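Local coordinates for protein transcriptional regulator, LRP/AsnC family (Neisseria meningitidis, PDB 2P5V) that probably regulates transcription as an Lrp/AsnC-family factor, binding specific DNA sequences through a winged helix-turn-helix domain and calcium ions through its other domain, at residues G[69-73]-G[141-145]; G[94-98]-G[125-130]; G[9-15]-G[44-48]; G[84-88]-G[109-113]. One frame throughout, in Å; residues are numbered along the deposited sequence.

In the fold
Contact 3 comes first along the chain, in the winged helix-turn-helix region, where it joins helices 10-21 and 38-50. The other three lie in the Lrp/AsnC ligand-binding domain, with centres about 35 to 39 Å from that of contact 3. Contact 1 pairs strands 70-78 and 136-150, and its two segments bracket those of contacts 2 and 4 in sequence. Contacts 4 and 2 interleave: 84-88, 94-98, 109-113, 125-130. Their centres are about 12 Å apart, and Phe88 touches Trp95 and Leu130. Contacts 1 and 4 share one antiparallel sheet through neighbouring strands 70-78 and 110-116. Contacts 1, 2 and 4 lie at subunit interfaces and contact 4 holds calcium, whereas no other chain touches contact 3, in the probable DNA-reading part.

Contact 1 of 4, residues G[69-73]-G[141-145]; sequences GLQAF and SSFVL
Phe73 and Ser142 form an antiparallel hydrogen-bonded pair. Phe73 N gives its hydrogen to Ser142 O at 2.8 Å, and Ser142 N returns a bond to Phe73 O at 3.0 Å. A third backbone bond, Val144 N to Gln71 O (3.0 Å), follows on the other side of the non-hydrogen-bonded pair Ala72 and Phe143. Past it, a bridging water accepts from Gln71 N and donates to Val144 O at 2.7 Å, with a weaker bond to Gly69 O.

The apolar side chains divide between the two faces of the sheet. On one face Ala72 CB lies 3.7 Å from Phe143 CE1. Leu70 CD2 comes to 3.3 Å from Phe143 CD1, with Leu70 CD1 near CE1. Phe122 of helix 119-130 meets the Phe143 ring edge to face. On the other face Val144 CG2 sits at the edge of the Phe73 ring, in its plane and 3.8 Å from CE2. Val144 CG1 is anti to the backbone N (chi1 -178°), which leaves Val144 CG2 for Phe73 and for Gln71 CG, 3.6 Å away. Phe102 of a second subunit packs on Phe73 and Val144.

Gly69 and Leu70 together stand opposite the single residue Phe116, a classic beta bulge. The pairing joins strand 70-78 to the strand outermost within this chain, in the ferredoxin-like alpha+beta fold of the Lrp/AsnC domain, whose sheet runs on into a second subunit at Val144.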
loop_
_atom_site.group_PDB
_atom_site.type_symbol
_atom_site.label_atom_id
_atom_site.label_comp_id
_atom_site.label_asym_id
_atom_site.label_seq_id
_atom_site.Cartn_x
_atom_site.Cartn_y
_atom_site.Cartn_z
ATOM N N GLY G 69 -26.066 0.842 15.476
ATOM C CA GLY G 69 -25.973 1.275 14.088
ATOM C C GLY G 69 -24.611 1.137 13.426
ATOM O O GLY G 69 -24.534 1.135 12.214
ATOM N N LEU G 70 -23.541 1.024 14.213
ATOM C CA LEU G 70 -22.170 1.015 13.688
ATOM C C LEU G 70 -21.577 -0.395 13.756
ATOM O O LEU G 70 -21.337 -0.915 14.839
ATOM C CB LEU G 70 -21.281 1.978 14.498
ATOM C CG LEU G 70 -20.340 2.983 13.814
ATOM C CD1 LEU G 70 -19.059 3.207 14.655
ATOM C CD2 LEU G 70 -19.992 2.573 12.396
ATOM N N GLN G 71 -21.357 -1.005 12.594
ATOM C CA GLN G 71 -20.670 -2.288 12.496
ATOM C C GLN G 71 -19.293 -2.065 11.891
ATOM O O GLN G 71 -19.176 -1.597 10.759
ATOM C CB GLN G 71 -21.459 -3.266 11.637
ATOM C CG GLN G 71 -20.763 -4.626 11.499
ATOM C CD GLN G 71 -21.644 -5.682 10.881
ATOM O OE1 GLN G 71 -22.669 -5.382 10.258
ATOM N NE2 GLN G 71 -21.245 -6.928 11.040
ATOM N N ALA G 72 -18.261 -2.411 12.655
ATOM C CA ALA G 72 -16.869 -2.166 12.273
ATOM C C ALA G 72 -16.121 -3.459 11.976
ATOM O O ALA G 72 -16.291 -4.466 12.672
ATOM C CB ALA G 72 -16.154 -1.398 13.384
ATOM N N PHE G 73 -15.308 -3.424 10.921
ATOM C CA PHE G 73 -14.276 -4.426 10.697
ATOM C C PHE G 73 -12.938 -3.783 11.040
ATOM O O PHE G 73 -12.517 -2.834 10.383
ATOM C CB PHE G 73 -14.301 -4.888 9.252
ATOM C CG PHE G 73 -15.453 -5.788 8.943
ATOM C CD1 PHE G 73 -15.316 -7.161 9.050
ATOM C CD2 PHE G 73 -16.685 -5.266 8.588
ATOM C CE1 PHE G 73 -16.385 -8.002 8.776
ATOM C CE2 PHE G 73 -17.755 -6.101 8.312
ATOM C CZ PHE G 73 -17.604 -7.466 8.402
ATOM N N SER G 141 -9.699 0.719 10.608
ATOM C CA SER G 141 -11.048 0.211 10.607
ATOM C C SER G 141 -11.854 0.673 9.413
ATOM O O SER G 141 -11.665 1.789 8.901
ATOM C CB SER G 141 -11.765 0.651 11.879
ATOM O OG SER G 141 -11.075 0.179 13.019
ATOM N N SER G 142 -12.748 -0.215 8.989
ATOM C CA SER G 142 -13.760 0.070 7.984
ATOM C C SER G 142 -15.112 -0.236 8.590
ATOM O O SER G 142 -15.211 -0.950 9.591
ATOM C CB SER G 142 -13.551 -0.790 6.756
ATOM O OG SER G 142 -12.295 -0.521 6.162
ATOM N N PHE G 143 -16.156 0.298 7.970
ATOM C CA PHE G 143 -17.481 0.215 8.529
ATOM C C PHE G 143 -18.475 -0.174 7.452
ATOM O O PHE G 143 -18.306 0.155 6.280
ATOM C CB PHE G 143 -17.873 1.561 9.161
ATOM C CG PHE G 143 -16.873 2.071 10.165
ATOM C CD1 PHE G 143 -16.952 1.701 11.506
ATOM C CD2 PHE G 143 -15.840 2.909 9.766
ATOM C CE1 PHE G 143 -16.018 2.157 12.432
ATOM C CE2 PHE G 143 -14.893 3.355 10.675
ATOM C CZ PHE G 143 -14.990 2.989 12.019
ATOM N N VAL G 144 -19.526 -0.859 7.864
ATOM C CA VAL G 144 -20.512 -1.354 6.922
ATOM C C VAL G 144 -21.396 -0.221 6.407
ATOM O O VAL G 144 -22.061 0.470 7.190
ATOM C CB VAL G 144 -21.389 -2.432 7.546
ATOM C CG1 VAL G 144 -22.396 -2.975 6.490
ATOM C CG2 VAL G 144 -20.512 -3.524 8.107
ATOM N N LEU G 145 -21.366 -0.026 5.089
ATOM C CA LEU G 145 -22.305 0.852 4.404
ATOM C C LEU G 145 -23.605 0.110 4.135
ATOM O O LEU G 145 -24.679 0.702 4.105
ATOM C CB LEU G 145 -21.739 1.325 3.065
ATOM C CG LEU G 145 -20.469 2.174 3.107
ATOM C CD1 LEU G 145 -19.927 2.343 1.708
ATOM C CD2 LEU G 145 -20.745 3.525 3.748
HETATM O O HOH W 1 -22.308 0.308 9.866
#

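Contact 2 of 4, residues G[94-98]-G[125-130]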
loop_
_atom_site.group_PDB
_atom_site.type_symbol
_atom_site.label_atom_id
_atom_site.label_comp_id
_atom_site.label_asym_id
_atom_site.label_seq_id
_atom_site.Cartn_x
_atom_site.Cartn_y
_atom_site.Cartn_z
ATOM N N LYS G 94 -12.716 -11.058 26.197
ATOM C CA LYS G 94 -13.468 -10.318 27.215
ATOM C C LYS G 94 -14.222 -9.081 26.693
ATOM O O LYS G 94 -15.046 -8.529 27.418
ATOM C CB LYS G 94 -12.525 -9.890 28.338
ATOM C CG LYS G 94 -11.848 -11.047 29.045
ATOM C CD LYS G 94 -10.843 -10.563 30.089
ATOM C CE LYS G 94 -10.157 -11.737 30.787
ATOM N NZ LYS G 94 -9.011 -11.309 31.636
ATOM N N TRP G 95 -13.949 -8.636 25.465
ATOM C CA TRP G 95 -14.582 -7.413 24.936
ATOM C C TRP G 95 -15.921 -7.728 24.290
ATOM O O TRP G 95 -15.954 -8.262 23.186
ATOM C CB TRP G 95 -13.671 -6.720 23.918
ATOM C CG TRP G 95 -12.396 -6.211 24.491
ATOM C CD1 TRP G 95 -12.171 -5.849 25.785
ATOM C CD2 TRP G 95 -11.170 -5.976 23.791
ATOM N NE1 TRP G 95 -10.880 -5.421 25.940
ATOM C CE2 TRP G 95 -10.240 -5.489 24.732
ATOM C CE3 TRP G 95 -10.759 -6.146 22.460
ATOM C CZ2 TRP G 95 -8.930 -5.157 24.390
ATOM C CZ3 TRP G 95 -9.455 -5.827 22.123
ATOM C CH2 TRP G 95 -8.556 -5.332 23.087
ATOM N N PRO G 96 -17.038 -7.388 24.956
ATOM C CA PRO G 96 -18.317 -7.843 24.386
ATOM C C PRO G 96 -18.695 -7.210 23.043
ATOM O O PRO G 96 -19.479 -7.792 22.288
ATOM C CB PRO G 96 -19.347 -7.469 25.467
ATOM C CG PRO G 96 -18.549 -7.108 26.678
ATOM C CD PRO G 96 -17.241 -6.614 26.194
ATOM N N GLU G 97 -18.150 -6.029 22.752
ATOM C CA GLU G 97 -18.392 -5.366 21.468
ATOM C C GLU G 97 -17.723 -6.081 20.294
ATOM O O GLU G 97 -18.186 -5.950 19.174
ATOM C CB GLU G 97 -17.983 -3.887 21.497
ATOM C CG GLU G 97 -16.623 -3.596 22.115
ATOM C CD GLU G 97 -16.679 -3.427 23.617
ATOM O OE1 GLU G 97 -17.138 -2.367 24.081
ATOM O OE2 GLU G 97 -16.253 -4.354 24.328
ATOM N N VAL G 98 -16.657 -6.844 20.548
ATOM C CA VAL G 98 -16.022 -7.666 19.504
ATOM C C VAL G 98 -16.697 -9.046 19.474
ATOM O O VAL G 98 -16.583 -9.813 20.416
ATOM C CB VAL G 98 -14.491 -7.803 19.728
ATOM C CG1 VAL G 98 -13.825 -8.649 18.639
ATOM C CG2 VAL G 98 -13.849 -6.441 19.804
ATOM N N PHE G 125 -13.894 3.111 22.534
ATOM C CA PHE G 125 -13.347 1.757 22.507
ATOM C C PHE G 125 -11.931 1.738 21.935
ATOM O O PHE G 125 -10.989 1.315 22.595
ATOM C CB PHE G 125 -14.242 0.829 21.691
ATOM C CG PHE G 125 -13.661 -0.530 21.492
ATOM C CD1 PHE G 125 -13.478 -1.375 22.574
ATOM C CD2 PHE G 125 -13.261 -0.957 20.236
ATOM C CE1 PHE G 125 -12.928 -2.628 22.411
ATOM C CE2 PHE G 125 -12.708 -2.222 20.063
ATOM C CZ PHE G 125 -12.543 -3.054 21.150
ATOM N N VAL G 126 -11.795 2.216 20.706
ATOM C CA VAL G 126 -10.507 2.245 20.015
ATOM C C VAL G 126 -9.414 2.979 20.823
ATOM O O VAL G 126 -8.366 2.405 21.137
ATOM C CB VAL G 126 -10.673 2.895 18.623
ATOM C CG1 VAL G 126 -9.334 3.262 18.029
ATOM C CG2 VAL G 126 -11.438 1.949 17.701
ATOM N N LEU G 127 -9.673 4.234 21.178
ATOM C CA LEU G 127 -8.662 5.064 21.847
ATOM C C LEU G 127 -8.326 4.590 23.263
ATOM O O LEU G 127 -7.154 4.587 23.645
ATOM C CB LEU G 127 -9.097 6.538 21.896
ATOM C CG LEU G 127 -9.200 7.309 20.567
ATOM C CD1 LEU G 127 -9.215 8.823 20.828
ATOM C CD2 LEU G 127 -8.077 6.959 19.599
ATOM N N ASP G 128 -9.345 4.200 24.031
ATOM C CA ASP G 128 -9.154 3.848 25.443
ATOM C C ASP G 128 -8.906 2.352 25.675
ATOM O O ASP G 128 -8.239 1.996 26.637
ATOM C CB ASP G 128 -10.348 4.301 26.294
ATOM C CG ASP G 128 -10.778 5.722 25.993
ATOM O OD1 ASP G 128 -9.969 6.492 25.435
ATOM O OD2 ASP G 128 -11.936 6.065 26.310
ATOM N N THR G 129 -9.435 1.479 24.815
ATOM C CA THR G 129 -9.304 0.034 25.044
ATOM C C THR G 129 -8.337 -0.630 24.077
ATOM O O THR G 129 -7.336 -1.196 24.488
ATOM C CB THR G 129 -10.677 -0.681 24.987
ATOM O OG1 THR G 129 -11.516 -0.150 26.010
ATOM C CG2 THR G 129 -10.531 -2.179 25.219
ATOM N N LEU G 130 -8.638 -0.560 22.790
ATOM C CA LEU G 130 -7.858 -1.282 21.797
ATOM C C LEU G 130 -6.403 -0.810 21.723
ATOM O O LEU G 130 -5.485 -1.603 21.902
ATOM C CB LEU G 130 -8.507 -1.137 20.430
ATOM C CG LEU G 130 -7.901 -1.968 19.301
ATOM C CD1 LEU G 130 -7.829 -3.441 19.689
ATOM C CD2 LEU G 130 -8.732 -1.763 18.063
#
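Phe125 O takes two backbone bonds inside its own helix, and the Phe125 ring reaches the loop 94-98. Thr129 N reaches this oxygen at 2.7 Å and Leu130 N at 3.0 Å, from opposite faces of the carbonyl plane. The second bond belongs to a wider, pi-type turn. The side chains of Phe125, Thr129 and Leu130 all meet Trp95 across the contact.

No hydrogen bond crosses between the segments. The Phe125 ring stands almost upright on Trp95, its edge toward the face of the six-membered indole ring, with planes at 86° and centroids 5.5 Å apart. This is a T-shaped stack. Thr129 CG2 lies above the indole plane near NE1 and CE2, set toward the rim. Its methyl points there because CG2 is anti to the backbone N, with OG1 at chi1 -61°. Leu130 CD1 rests by CZ3 and CH2 of the benzo ring, 3.8 Å from Trp95 CZ3.

Glu97 lays its aliphatic part over a face of the Phe125 ring. Its CG is 4.0 Å from the ring centroid, a CH-pi contact, and the carboxylate runs nearly parallel to the ring. Val98 CG2 touches Phe125 CZ at 3.9 Å.

A type I turn from Trp95 to Val98, closed by Val98 N to Trp95 O, presents these side chains together. It links helix 84-94 to strand 98-104. Helix 119-130 lies against this link. Phe116 of strand 110-116 also meets the Phe125 ring, while Leu130 continues inward to Phe88 of helix 84-94 and to Val136 and Ala139 of strand 136-150.

Contact 3 of 4, residues G[9-15]-G[44-48]; sequences DKTDIKI and RLKQL
Asp9 and Arg44 form the shorter of two salt bridges, OD2 to NH2 at 2.8 Å. The carboxylate meets the edge of the guanidinium, and the two flat groups are nearly coplanar. Asp12 adds a longer bridge, OD2 to the same NH2 at 3.5 Å. Here the oxygen lies well out of the guanidinium plane, so only the charges act. Thr11 OG1 is 2.9 Å from Arg44 NH2 as well. The arginine gets there by a bend in its chain at chi3 (97°), which turns the head toward the start of helix 10-21.

Asp9 is the N-cap of that helix, and its OD1 accepts from Asp12 N at 3.0 Å and more weakly from Thr11 N. A weak return bond from Asp9 N to Asp12 OD2 completes a capping box.

Further along, the contact is apolar. Ile15 CG2 touches Leu48 CD1 at 4.0 Å and Leu45 CD1 at 4.3 Å, while Ile15 CD1 lies against the CB of Arg44. Leu16 packs on Leu48 and Leu19 on Leu45. The helix before the helix-turn-helix, 10-21, is thus joined to 38-50, probably its DNA-recognition helix.

Asp9 caps one helix with OD1 and holds the guanidinium of the other with OD2, while Asp12 adds charge. Asp9 OD1 and Asp12 OD2 stand 3.0 Å apart. Arg44 and the helix start probably offset their repulsion and help keep both ionised.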
loop_
_atom_site.group_PDB
_atom_site.type_symbol
_atom_site.label_atom_id
_atom_site.label_comp_id
_atom_site.label_asym_id
_atom_site.label_seq_id
_atom_site.Cartn_x
_atom_site.Cartn_y
_atom_site.Cartn_z
ATOM N N ASP G 9 -25.751 -39.017 6.769
ATOM C CA ASP G 9 -26.481 -39.371 5.557
ATOM C C ASP G 9 -27.425 -38.232 5.197
ATOM O O ASP G 9 -27.469 -37.220 5.898
ATOM C CB ASP G 9 -27.254 -40.679 5.762
ATOM C CG ASP G 9 -28.219 -40.614 6.931
ATOM O OD1 ASP G 9 -28.914 -39.583 7.089
ATOM O OD2 ASP G 9 -28.274 -41.601 7.695
ATOM N N LYS G 10 -28.189 -38.417 4.119
ATOM C CA LYS G 10 -29.058 -37.370 3.571
ATOM C C LYS G 10 -30.083 -36.798 4.562
ATOM O O LYS G 10 -30.443 -35.619 4.464
ATOM C CB LYS G 10 -29.779 -37.881 2.316
ATOM C CG LYS G 10 -30.548 -36.802 1.557
ATOM C CD LYS G 10 -30.965 -37.257 0.160
ATOM C CE LYS G 10 -32.016 -38.358 0.199
ATOM N NZ LYS G 10 -32.494 -38.720 -1.169
ATOM N N THR G 11 -30.550 -37.616 5.510
ATOM C CA THR G 11 -31.555 -37.147 6.473
ATOM C C THR G 11 -30.909 -36.415 7.660
ATOM O O THR G 11 -31.528 -35.529 8.257
ATOM C CB THR G 11 -32.514 -38.281 6.952
ATOM O OG1 THR G 11 -31.984 -38.924 8.114
ATOM C CG2 THR G 11 -32.758 -39.303 5.842
ATOM N N ASP G 12 -29.669 -36.774 7.989
ATOM C CA ASP G 12 -28.880 -36.019 8.967
ATOM C C ASP G 12 -28.530 -34.624 8.424
ATOM O O ASP G 12 -28.516 -33.639 9.177
ATOM C CB ASP G 12 -27.605 -36.782 9.346
ATOM C CG ASP G 12 -27.890 -38.030 10.165
ATOM O OD1 ASP G 12 -28.502 -37.911 11.251
ATOM O OD2 ASP G 12 -27.500 -39.134 9.725
ATOM N N ILE G 13 -28.259 -34.541 7.120
ATOM C CA ILE G 13 -28.068 -33.243 6.462
ATOM C C ILE G 13 -29.330 -32.398 6.611
ATOM O O ILE G 13 -29.266 -31.252 7.059
ATOM C CB ILE G 13 -27.738 -33.380 4.949
ATOM C CG1 ILE G 13 -26.406 -34.110 4.727
ATOM C CG2 ILE G 13 -27.696 -32.008 4.279
ATOM C CD1 ILE G 13 -25.219 -33.459 5.402
ATOM N N LYS G 14 -30.469 -32.979 6.242
ATOM C CA LYS G 14 -31.768 -32.306 6.323
ATOM C C LYS G 14 -32.037 -31.718 7.710
ATOM O O LYS G 14 -32.491 -30.581 7.826
ATOM C CB LYS G 14 -32.889 -33.285 5.950
ATOM C CG LYS G 14 -34.297 -32.690 5.945
ATOM C CD LYS G 14 -34.479 -31.664 4.836
ATOM C CE LYS G 14 -35.951 -31.327 4.625
ATOM N NZ LYS G 14 -36.218 -30.810 3.254
ATOM N N ILE G 15 -31.756 -32.501 8.751
ATOM C CA ILE G 15 -31.920 -32.059 10.142
ATOM C C ILE G 15 -31.051 -30.838 10.472
ATOM O O ILE G 15 -31.496 -29.914 11.156
ATOM C CB ILE G 15 -31.580 -33.199 11.139
ATOM C CG1 ILE G 15 -32.695 -34.243 11.163
ATOM C CG2 ILE G 15 -31.368 -32.648 12.537
ATOM C CD1 ILE G 15 -32.377 -35.462 12.018
ATOM N N ARG G 44 -30.890 -39.265 16.444
ATOM C CA ARG G 44 -30.008 -38.736 15.408
ATOM C C ARG G 44 -29.461 -37.365 15.792
ATOM O O ARG G 44 -28.273 -37.106 15.635
ATOM C CB ARG G 44 -30.735 -38.634 14.072
ATOM C CG ARG G 44 -31.201 -39.957 13.510
ATOM C CD ARG G 44 -32.116 -39.756 12.315
ATOM N NE ARG G 44 -31.386 -39.876 11.058
ATOM C CZ ARG G 44 -31.082 -41.028 10.466
ATOM N NH1 ARG G 44 -31.436 -42.192 11.000
ATOM N NH2 ARG G 44 -30.412 -41.020 9.325
ATOM N N LEU G 45 -30.331 -36.494 16.292
ATOM C CA LEU G 45 -29.918 -35.165 16.751
ATOM C C LEU G 45 -28.901 -35.250 17.895
ATOM O O LEU G 45 -27.911 -34.514 17.914
ATOM C CB LEU G 45 -31.137 -34.359 17.201
ATOM C CG LEU G 45 -30.873 -32.937 17.689
ATOM C CD1 LEU G 45 -30.100 -32.159 16.634
ATOM C CD2 LEU G 45 -32.178 -32.244 18.040
ATOM N N LYS G 46 -29.163 -36.144 18.844
ATOM C CA LYS G 46 -28.251 -36.398 19.960
ATOM C C LYS G 46 -26.841 -36.748 19.477
ATOM O O LYS G 46 -25.858 -36.262 20.028
ATOM C CB LYS G 46 -28.779 -37.548 20.823
ATOM C CG LYS G 46 -28.330 -37.488 22.274
ATOM C CD LYS G 46 -29.309 -36.697 23.141
ATOM C CE LYS G 46 -30.573 -37.501 23.438
ATOM N NZ LYS G 46 -31.358 -36.912 24.554
ATOM N N GLN G 47 -26.753 -37.605 18.459
ATOM C CA GLN G 47 -25.471 -37.985 17.860
ATOM C C GLN G 47 -24.757 -36.762 17.281
ATOM O O GLN G 47 -23.542 -36.603 17.436
ATOM C CB GLN G 47 -25.675 -39.040 16.761
ATOM C CG GLN G 47 -26.129 -40.416 17.280
ATOM C CD GLN G 47 -26.810 -41.286 16.218
ATOM O OE1 GLN G 47 -27.013 -40.864 15.076
ATOM N NE2 GLN G 47 -27.171 -42.508 16.602
ATOM N N LEU G 48 -25.524 -35.898 16.625
ATOM C CA LEU G 48 -24.994 -34.671 16.031
ATOM C C LEU G 48 -24.438 -33.702 17.075
ATOM O O LEU G 48 -23.404 -33.078 16.843
ATOM C CB LEU G 48 -26.074 -33.966 15.200
ATOM C CG LEU G 48 -26.531 -34.714 13.954
ATOM C CD1 LEU G 48 -27.764 -34.065 13.354
ATOM C CD2 LEU G 48 -25.400 -34.758 12.950
#

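Contact 4 of 4, residues G[84-88]-G[109-113]; sequences AREDF and DYLLQ. With CA (calcium ion), chain B.
Arg85 and Tyr110 are the nearest backbone positions here, with CA atoms 9.5 Å apart. Helix 84-88 and strand 110-113 run almost parallel, at 10°, and their axes come no closer than 12.5 Å. The gap is bridged by side chains and one water. Here helix 84-94 packs on a face of the antiparallel sheet of the Lrp/AsnC domain, beside an intersubunit calcium site.

Tyr110 lies between Phe88 and the side chain of Arg85. Phe88 turns an edge toward the tyrosine face, with ring planes inclined at 54° and centroids 5.2 Å apart. Its CD2 sits over the centre of the Tyr110 ring. Phe88 CZ also meets Leu112 CD2 at 4.0 Å, near the plane of the phenylalanine ring. Phe88 CG is anti to the backbone N (chi1 176°), which carries the ring down to the sheet.

Arg85 runs extended from CG to NE past the tyrosine hydroxyl. Its guanidinium, tilted to the ring, has Tyr110 CE2 over one face, near the rim. NH1 comes to 3.0 Å from Tyr110 OH. At the guanidinium edge, NH2 donates to a water at 2.9 Å, and that water donates to Asp109 O.

Asp109 OD1 binds calcium at 2.4 Å. Glu107 O of the same chain and Asp138 OD2 of a neighbouring subunit also bind it, so the ion joins two chains. OD2 of Asp109 accepts from Ile78 N instead, which fixes the carboxylate's rotation. Arg85 NH2 remains 4.6 Å from Asp109 OD2. The opposite charges are near but not paired, and the arginine probably adds only a mild electrostatic pull.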
loop_
_atom_site.group_PDB
_atom_site.type_symbol
_atom_site.label_atom_id
_atom_site.label_comp_id
_atom_site.label_asym_id
_atom_site.label_seq_id
_atom_site.Cartn_x
_atom_site.Cartn_y
_atom_site.Cartn_z
ATOM N N ALA G 84 2.536 -11.221 23.183
ATOM C CA ALA G 84 1.621 -10.221 22.638
ATOM C C ALA G 84 0.361 -10.889 22.058
ATOM O O ALA G 84 -0.763 -10.435 22.310
ATOM C CB ALA G 84 2.317 -9.376 21.566
ATOM N N ARG G 85 0.539 -11.951 21.276
ATOM C CA ARG G 85 -0.608 -12.615 20.632
ATOM C C ARG G 85 -1.555 -13.245 21.656
ATOM O O ARG G 85 -2.773 -13.049 21.605
ATOM C CB ARG G 85 -0.133 -13.664 19.622
ATOM C CG ARG G 85 0.502 -13.043 18.388
ATOM C CD ARG G 85 0.826 -14.059 17.317
ATOM N NE ARG G 85 0.998 -13.383 16.034
ATOM C CZ ARG G 85 0.109 -13.367 15.043
ATOM N NH1 ARG G 85 -1.046 -14.024 15.139
ATOM N NH2 ARG G 85 0.392 -12.694 13.935
ATOM N N GLU G 86 -0.970 -13.968 22.599
ATOM C CA GLU G 86 -1.708 -14.605 23.674
ATOM C C GLU G 86 -2.486 -13.594 24.520
ATOM O O GLU G 86 -3.672 -13.779 24.770
ATOM C CB GLU G 86 -0.729 -15.386 24.549
ATOM C CG GLU G 86 -1.374 -16.354 25.517
ATOM C CD GLU G 86 -0.349 -17.174 26.274
ATOM O OE1 GLU G 86 0.729 -17.470 25.708
ATOM O OE2 GLU G 86 -0.626 -17.526 27.437
ATOM N N ASP G 87 -1.813 -12.528 24.950
ATOM C CA ASP G 87 -2.439 -11.482 25.774
ATOM C C ASP G 87 -3.571 -10.760 25.062
ATOM O O ASP G 87 -4.551 -10.346 25.693
ATOM C CB ASP G 87 -1.402 -10.440 26.210
ATOM C CG ASP G 87 -0.403 -10.989 27.204
ATOM O OD1 ASP G 87 -0.649 -12.056 27.816
ATOM O OD2 ASP G 87 0.649 -10.340 27.371
ATOM N N PHE G 88 -3.421 -10.588 23.755
ATOM C CA PHE G 88 -4.412 -9.883 22.956
ATOM C C PHE G 88 -5.649 -10.750 22.757
ATOM O O PHE G 88 -6.779 -10.277 22.902
ATOM C CB PHE G 88 -3.824 -9.467 21.598
ATOM C CG PHE G 88 -4.833 -8.827 20.684
ATOM C CD1 PHE G 88 -5.339 -7.565 20.971
ATOM C CD2 PHE G 88 -5.302 -9.494 19.560
ATOM C CE1 PHE G 88 -6.281 -6.966 20.147
ATOM C CE2 PHE G 88 -6.251 -8.902 18.726
ATOM C CZ PHE G 88 -6.741 -7.631 19.030
ATOM N N ASP G 109 -2.858 -8.857 10.677
ATOM C CA ASP G 109 -2.577 -9.915 11.659
ATOM C C ASP G 109 -3.856 -10.497 12.265
ATOM O O ASP G 109 -4.014 -11.719 12.351
ATOM C CB ASP G 109 -1.683 -9.395 12.794
ATOM C CG ASP G 109 -0.383 -8.815 12.289
ATOM O OD1 ASP G 109 -0.079 -9.008 11.098
ATOM O OD2 ASP G 109 0.332 -8.152 13.065
ATOM N N TYR G 110 -4.732 -9.608 12.729
ATOM C CA TYR G 110 -6.029 -9.981 13.274
ATOM C C TYR G 110 -7.140 -9.148 12.648
ATOM O O TYR G 110 -7.014 -7.920 12.528
ATOM C CB TYR G 110 -6.049 -9.793 14.783
ATOM C CG TYR G 110 -5.106 -10.702 15.521
ATOM C CD1 TYR G 110 -5.494 -11.984 15.884
ATOM C CD2 TYR G 110 -3.829 -10.279 15.864
ATOM C CE1 TYR G 110 -4.640 -12.825 16.558
ATOM C CE2 TYR G 110 -2.970 -11.106 16.541
ATOM C CZ TYR G 110 -3.378 -12.383 16.889
ATOM O OH TYR G 110 -2.521 -13.206 17.576
ATOM N N LEU G 111 -8.215 -9.812 12.233
ATOM C CA LEU G 111 -9.423 -9.112 11.796
ATOM C C LEU G 111 -10.535 -9.269 12.820
ATOM O O LEU G 111 -10.923 -10.383 13.150
ATOM C CB LEU G 111 -9.906 -9.622 10.460
ATOM C CG LEU G 111 -11.096 -8.811 9.921
ATOM C CD1 LEU G 111 -10.719 -7.312 9.618
ATOM C CD2 LEU G 111 -11.669 -9.507 8.699
ATOM N N LEU G 112 -11.049 -8.135 13.296
ATOM C CA LEU G 112 -12.078 -8.083 14.316
ATOM C C LEU G 112 -13.374 -7.544 13.718
ATOM O O LEU G 112 -13.355 -6.668 12.858
ATOM C CB LEU G 112 -11.636 -7.190 15.470
ATOM C CG LEU G 112 -10.552 -7.723 16.418
ATOM C CD1 LEU G 112 -9.265 -8.046 15.684
ATOM C CD2 LEU G 112 -10.291 -6.703 17.512
ATOM N N GLN G 113 -14.499 -8.074 14.177
ATOM C CA GLN G 113 -15.810 -7.592 13.749
ATOM C C GLN G 113 -16.534 -7.163 15.028
ATOM O O GLN G 113 -16.635 -7.940 15.978
ATOM C CB GLN G 113 -16.558 -8.693 12.980
ATOM C CG GLN G 113 -17.754 -8.202 12.145
ATOM C CD GLN G 113 -18.408 -9.295 11.280
ATOM O OE1 GLN G 113 -17.783 -10.299 10.914
ATOM N NE2 GLN G 113 -19.676 -9.089 10.949
HETATM CA CA CA B . 1.002 -7.975 9.262
HETATM O O HOH W 2 -2.008 -13.274 12.322
#